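Local coordinates for protein D-alanine--D-alanine ligase (Coxiella burnetii, PDB 3TQT) that catalyses the ATP-dependent joining of two D-alanines into D-alanyl-D-alanine, a building block of bacterial peptidoglycan, at residues P104-Q117 against N315-S327. Residues are numbered along the deposited sequence; the frame is centred on the assembly and turned at random.
Sequences PMVHGTQGEDGALQ and NEINTIPGFTNIS
Glu-112 OE1 takes the backbone N-H of Ile-320, with N 2.8 Å from OE1 and standing above the carboxylate plane, while a water held by Thr-319 N reaches the same oxygen. The other oxygen, OE2, turns its anti lone pair to Gly-108 N. Glutamate suits the place because its side chain, extended beyond CG, carries a carboxylate with one oxygen for its own loop and one for the chain leaving strand 312-318. A second direct bond runs the other way: His-107 ND1 donates to Ile-320 O (2.8 Å); the oxygen lies near the imidazole plane, and the donor stands 42° out of the carbonyl plane. Histidine suits the place because its two ring nitrogens can serve two partners, ND1 the carbonyl of Ile-320 and NE2 Ser-24 OG on helix 18-31.

Both bonds hold the backbone of Ile-320, and its branched side chain packs against the 104-117 loop. Its CG1 lies against Glu-112 CG, and CG2, anti to the backbone N, reaches Met-105 SD at 3.7 Å. With chi2 and chi3 both bent (46° and 48°), the flexible methionine curls its sulfur between this methyl and Phe-323 CB.

Asn-318 and Glu-316, predicted magnesium ligands, precede this junction on edge strand 312-318. The contact thus joins the N-terminal region to the ATP-grasp region, with helix 18-31 bordering Met-105 and helix 132-139 bordering Glu-112 and Thr-319.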
loop_
_atom_site.group_PDB
_atom_site.type_symbol
_atom_site.label_atom_id
_atom_site.label_comp_id
_atom_site.label_asym_id
_atom_site.label_seq_id
_atom_site.Cartn_x
_atom_site.Cartn_y
_atom_site.Cartn_z
ATOM N N PRO A 104 7.800 -3.773 12.843
ATOM C CA PRO A 104 7.821 -4.716 11.736
ATOM C C PRO A 104 9.272 -4.819 11.267
ATOM O O PRO A 104 9.887 -3.802 10.929
ATOM C CB PRO A 104 6.944 -4.039 10.669
ATOM C CG PRO A 104 6.388 -2.809 11.296
ATOM C CD PRO A 104 7.263 -2.463 12.446
ATOM N N MET A 105 9.839 -6.017 11.291
ATOM C CA MET A 105 11.231 -6.138 10.905
ATOM C C MET A 105 11.357 -7.307 9.961
ATOM O O MET A 105 12.323 -8.062 9.999
ATOM C CB MET A 105 12.145 -6.264 12.126
ATOM C CG MET A 105 13.648 -6.141 11.824
ATOM S SD MET A 105 14.130 -4.761 10.739
ATOM C CE MET A 105 13.240 -3.393 11.503
ATOM N N VAL A 106 10.343 -7.444 9.119
ATOM C CA VAL A 106 10.385 -8.373 8.009
ATOM C C VAL A 106 10.818 -7.602 6.764
ATOM O O VAL A 106 10.141 -6.658 6.345
ATOM C CB VAL A 106 9.011 -9.012 7.776
ATOM C CG1 VAL A 106 9.018 -9.822 6.483
ATOM C CG2 VAL A 106 8.628 -9.879 8.960
ATOM N N HIS A 107 11.956 -7.990 6.192
ATOM C CA HIS A 107 12.463 -7.359 4.971
ATOM C C HIS A 107 11.826 -7.977 3.732
ATOM O O HIS A 107 11.528 -9.170 3.705
ATOM C CB HIS A 107 13.989 -7.497 4.858
ATOM C CG HIS A 107 14.736 -7.119 6.104
ATOM N ND1 HIS A 107 14.786 -5.828 6.584
ATOM C CD2 HIS A 107 15.479 -7.866 6.956
ATOM C CE1 HIS A 107 15.515 -5.797 7.689
ATOM N NE2 HIS A 107 15.948 -7.020 7.932
ATOM N N GLY A 108 11.640 -7.155 2.704
ATOM C CA GLY A 108 11.135 -7.606 1.423
ATOM C C GLY A 108 9.667 -7.984 1.411
ATOM O O GLY A 108 8.824 -7.343 2.053
ATOM N N THR A 109 9.364 -9.033 0.654
ATOM C CA THR A 109 8.003 -9.517 0.513
ATOM C C THR A 109 7.287 -9.605 1.859
ATOM O O THR A 109 7.863 -10.031 2.869
ATOM C CB THR A 109 7.985 -10.871 -0.214
ATOM O OG1 THR A 109 8.551 -10.707 -1.516
ATOM C CG2 THR A 109 6.574 -11.391 -0.356
ATOM N N GLN A 110 6.029 -9.162 1.856
ATOM C CA GLN A 110 5.158 -9.168 3.037
ATOM C C GLN A 110 5.503 -8.075 4.052
ATOM O O GLN A 110 4.615 -7.400 4.580
ATOM C CB GLN A 110 5.141 -10.550 3.715
ATOM C CG GLN A 110 4.978 -11.739 2.754
ATOM C CD GLN A 110 3.702 -11.691 1.931
ATOM O OE1 GLN A 110 3.328 -10.645 1.407
ATOM N NE2 GLN A 110 3.035 -12.832 1.804
ATOM N N GLY A 111 6.793 -7.895 4.311
ATOM C CA GLY A 111 7.237 -7.008 5.374
ATOM C C GLY A 111 7.382 -5.549 4.988
ATOM O O GLY A 111 7.127 -4.665 5.803
ATOM N N GLU A 112 7.818 -5.290 3.759
ATOM C CA GLU A 112 8.045 -3.921 3.310
ATOM C C GLU A 112 7.027 -3.498 2.273
ATOM O O GLU A 112 6.996 -2.333 1.885
ATOM C CB GLU A 112 9.445 -3.767 2.697
ATOM C CG GLU A 112 10.574 -3.874 3.691
ATOM C CD GLU A 112 11.929 -3.596 3.060
ATOM O OE1 GLU A 112 12.291 -2.411 2.903
ATOM O OE2 GLU A 112 12.629 -4.568 2.721
ATOM N N ASP A 113 6.218 -4.447 1.804
ATOM C CA ASP A 113 5.324 -4.192 0.675
ATOM C C ASP A 113 3.941 -3.735 1.095
ATOM O O ASP A 113 3.026 -3.684 0.275
ATOM C CB ASP A 113 5.197 -5.408 -0.245
ATOM C CG ASP A 113 4.667 -6.647 0.466
ATOM O OD1 ASP A 113 4.208 -6.568 1.631
ATOM O OD2 ASP A 113 4.723 -7.721 -0.163
ATOM N N GLY A 114 3.792 -3.419 2.374
ATOM C CA GLY A 114 2.526 -2.951 2.874
ATOM C C GLY A 114 1.624 -4.032 3.420
ATOM O O GLY A 114 0.645 -3.715 4.068
ATOM N N ALA A 115 1.933 -5.303 3.172
ATOM C CA ALA A 115 1.048 -6.373 3.632
ATOM C C ALA A 115 0.972 -6.429 5.157
ATOM O O ALA A 115 -0.112 -6.375 5.737
ATOM C CB ALA A 115 1.470 -7.729 3.055
ATOM N N LEU A 116 2.126 -6.530 5.801
ATOM C CA LEU A 116 2.195 -6.558 7.258
ATOM C C LEU A 116 1.652 -5.265 7.870
ATOM O O LEU A 116 0.931 -5.287 8.864
ATOM C CB LEU A 116 3.638 -6.772 7.685
ATOM C CG LEU A 116 3.882 -7.530 8.979
ATOM C CD1 LEU A 116 3.095 -8.840 9.009
ATOM C CD2 LEU A 116 5.379 -7.784 9.102
ATOM N N GLN A 117 2.017 -4.139 7.276
ATOM C CA GLN A 117 1.488 -2.838 7.686
ATOM C C GLN A 117 -0.038 -2.830 7.612
ATOM O O GLN A 117 -0.704 -2.267 8.474
ATOM C CB GLN A 117 2.045 -1.735 6.781
ATOM C CG GLN A 117 3.545 -1.453 6.995
ATOM C CD GLN A 117 4.457 -2.536 6.399
ATOM O OE1 GLN A 117 4.064 -3.261 5.488
ATOM N NE2 GLN A 117 5.677 -2.627 6.905
ATOM N N ASN A 315 18.420 6.260 -6.123
ATOM C CA ASN A 315 18.111 4.996 -6.778
ATOM C C ASN A 315 16.965 4.248 -6.114
ATOM O O ASN A 315 16.168 3.596 -6.786
ATOM C CB ASN A 315 19.324 4.082 -6.816
ATOM C CG ASN A 315 19.202 3.015 -7.890
ATOM O OD1 ASN A 315 18.736 3.290 -9.004
ATOM N ND2 ASN A 315 19.603 1.792 -7.564
ATOM N N GLU A 316 16.893 4.326 -4.788
ATOM C CA GLU A 316 15.949 3.494 -4.059
ATOM C C GLU A 316 15.681 4.075 -2.671
ATOM O O GLU A 316 16.533 4.749 -2.101
ATOM C CB GLU A 316 16.495 2.059 -3.937
ATOM C CG GLU A 316 15.594 1.099 -3.177
ATOM C CD GLU A 316 16.053 -0.357 -3.281
ATOM O OE1 GLU A 316 17.206 -0.598 -3.687
ATOM O OE2 GLU A 316 15.250 -1.262 -2.962
ATOM N N ILE A 317 14.478 3.834 -2.162
ATOM C CA ILE A 317 14.151 4.120 -0.756
ATOM C C ILE A 317 13.738 2.818 -0.091
ATOM O O ILE A 317 12.814 2.154 -0.548
ATOM C CB ILE A 317 12.987 5.132 -0.643
ATOM C CG1 ILE A 317 13.325 6.383 -1.469
ATOM C CG2 ILE A 317 12.706 5.478 0.857
ATOM C CD1 ILE A 317 12.221 7.412 -1.520
ATOM N N ASN A 318 14.426 2.459 0.982
ATOM C CA ASN A 318 14.184 1.204 1.677
ATOM C C ASN A 318 13.531 1.498 3.003
ATOM O O ASN A 318 14.141 2.161 3.843
ATOM C CB ASN A 318 15.510 0.509 1.963
ATOM C CG ASN A 318 16.274 0.215 0.717
ATOM O OD1 ASN A 318 16.017 -0.781 0.044
ATOM N ND2 ASN A 318 17.209 1.095 0.376
ATOM N N THR A 319 12.315 0.992 3.204
ATOM C CA THR A 319 11.541 1.359 4.388
ATOM C C THR A 319 11.747 0.377 5.540
ATOM O O THR A 319 11.487 0.705 6.683
ATOM C CB THR A 319 10.028 1.439 4.080
ATOM O OG1 THR A 319 9.605 0.177 3.572
ATOM C CG2 THR A 319 9.733 2.533 3.019
ATOM N N ILE A 320 12.219 -0.824 5.239
ATOM C CA ILE A 320 12.659 -1.711 6.318
ATOM C C ILE A 320 14.090 -2.143 6.004
ATOM O O ILE A 320 14.343 -3.262 5.563
ATOM C CB ILE A 320 11.706 -2.920 6.554
ATOM C CG1 ILE A 320 10.236 -2.467 6.564
ATOM C CG2 ILE A 320 12.046 -3.661 7.868
ATOM C CD1 ILE A 320 9.805 -1.682 7.801
ATOM N N PRO A 321 15.033 -1.222 6.200
ATOM C CA PRO A 321 16.440 -1.506 5.922
ATOM C C PRO A 321 16.972 -2.503 6.933
ATOM O O PRO A 321 16.364 -2.654 7.996
ATOM C CB PRO A 321 17.108 -0.154 6.128
ATOM C CG PRO A 321 16.240 0.554 7.087
ATOM C CD PRO A 321 14.840 0.118 6.777
ATOM N N GLY A 322 18.073 -3.173 6.601
ATOM C CA GLY A 322 18.724 -4.057 7.547
ATOM C C GLY A 322 18.942 -3.328 8.855
ATOM O O GLY A 322 19.204 -2.127 8.866
ATOM N N PHE A 323 18.826 -4.049 9.963
ATOM C CA PHE A 323 18.940 -3.424 11.274
ATOM C C PHE A 323 19.824 -4.250 12.196
ATOM O O PHE A 323 19.768 -4.112 13.427
ATOM C CB PHE A 323 17.551 -3.225 11.886
ATOM C CG PHE A 323 17.285 -1.826 12.323
ATOM C CD1 PHE A 323 16.522 -0.974 11.535
ATOM C CD2 PHE A 323 17.819 -1.345 13.508
ATOM C CE1 PHE A 323 16.262 0.327 11.946
ATOM C CE2 PHE A 323 17.566 -0.040 13.924
ATOM C CZ PHE A 323 16.785 0.789 13.145
ATOM N N THR A 324 20.647 -5.112 11.599
ATOM C CA THR A 324 21.624 -5.874 12.357
ATOM C C THR A 324 22.652 -4.902 12.900
ATOM O O THR A 324 22.703 -3.755 12.485
ATOM C CB THR A 324 22.342 -6.922 11.479
ATOM O OG1 THR A 324 23.383 -6.290 10.727
ATOM C CG2 THR A 324 21.348 -7.579 10.532
ATOM N N ASN A 325 23.486 -5.361 13.821
ATOM C CA ASN A 325 24.477 -4.484 14.445
ATOM C C ASN A 325 25.518 -3.914 13.478
ATOM O O ASN A 325 26.242 -2.982 13.814
ATOM C CB ASN A 325 25.171 -5.208 15.606
ATOM C CG ASN A 325 25.793 -6.528 15.181
ATOM O OD1 ASN A 325 26.005 -6.779 13.990
ATOM N ND2 ASN A 325 26.089 -7.382 16.157
ATOM N N ILE A 326 25.596 -4.471 12.278
ATOM C CA ILE A 326 26.527 -3.942 11.287
ATOM C C ILE A 326 25.803 -3.332 10.089
ATOM O O ILE A 326 26.439 -2.929 9.110
ATOM C CB ILE A 326 27.462 -5.036 10.760
ATOM C CG1 ILE A 326 26.665 -6.066 9.951
ATOM C CG2 ILE A 326 28.223 -5.682 11.898
ATOM C CD1 ILE A 326 27.533 -7.074 9.222
ATOM N N SER A 327 24.477 -3.268 10.165
ATOM C CA SER A 327 23.680 -2.751 9.061
ATOM C C SER A 327 23.816 -1.241 8.935
ATOM O O SER A 327 23.928 -0.533 9.942
ATOM C CB SER A 327 22.213 -3.128 9.234
ATOM O OG SER A 327 22.030 -4.507 9.000
HETATM O O HOH W 1 11.558 -0.504 0.709
HETATM O O HOH W 2 8.897 -0.166 1.045
#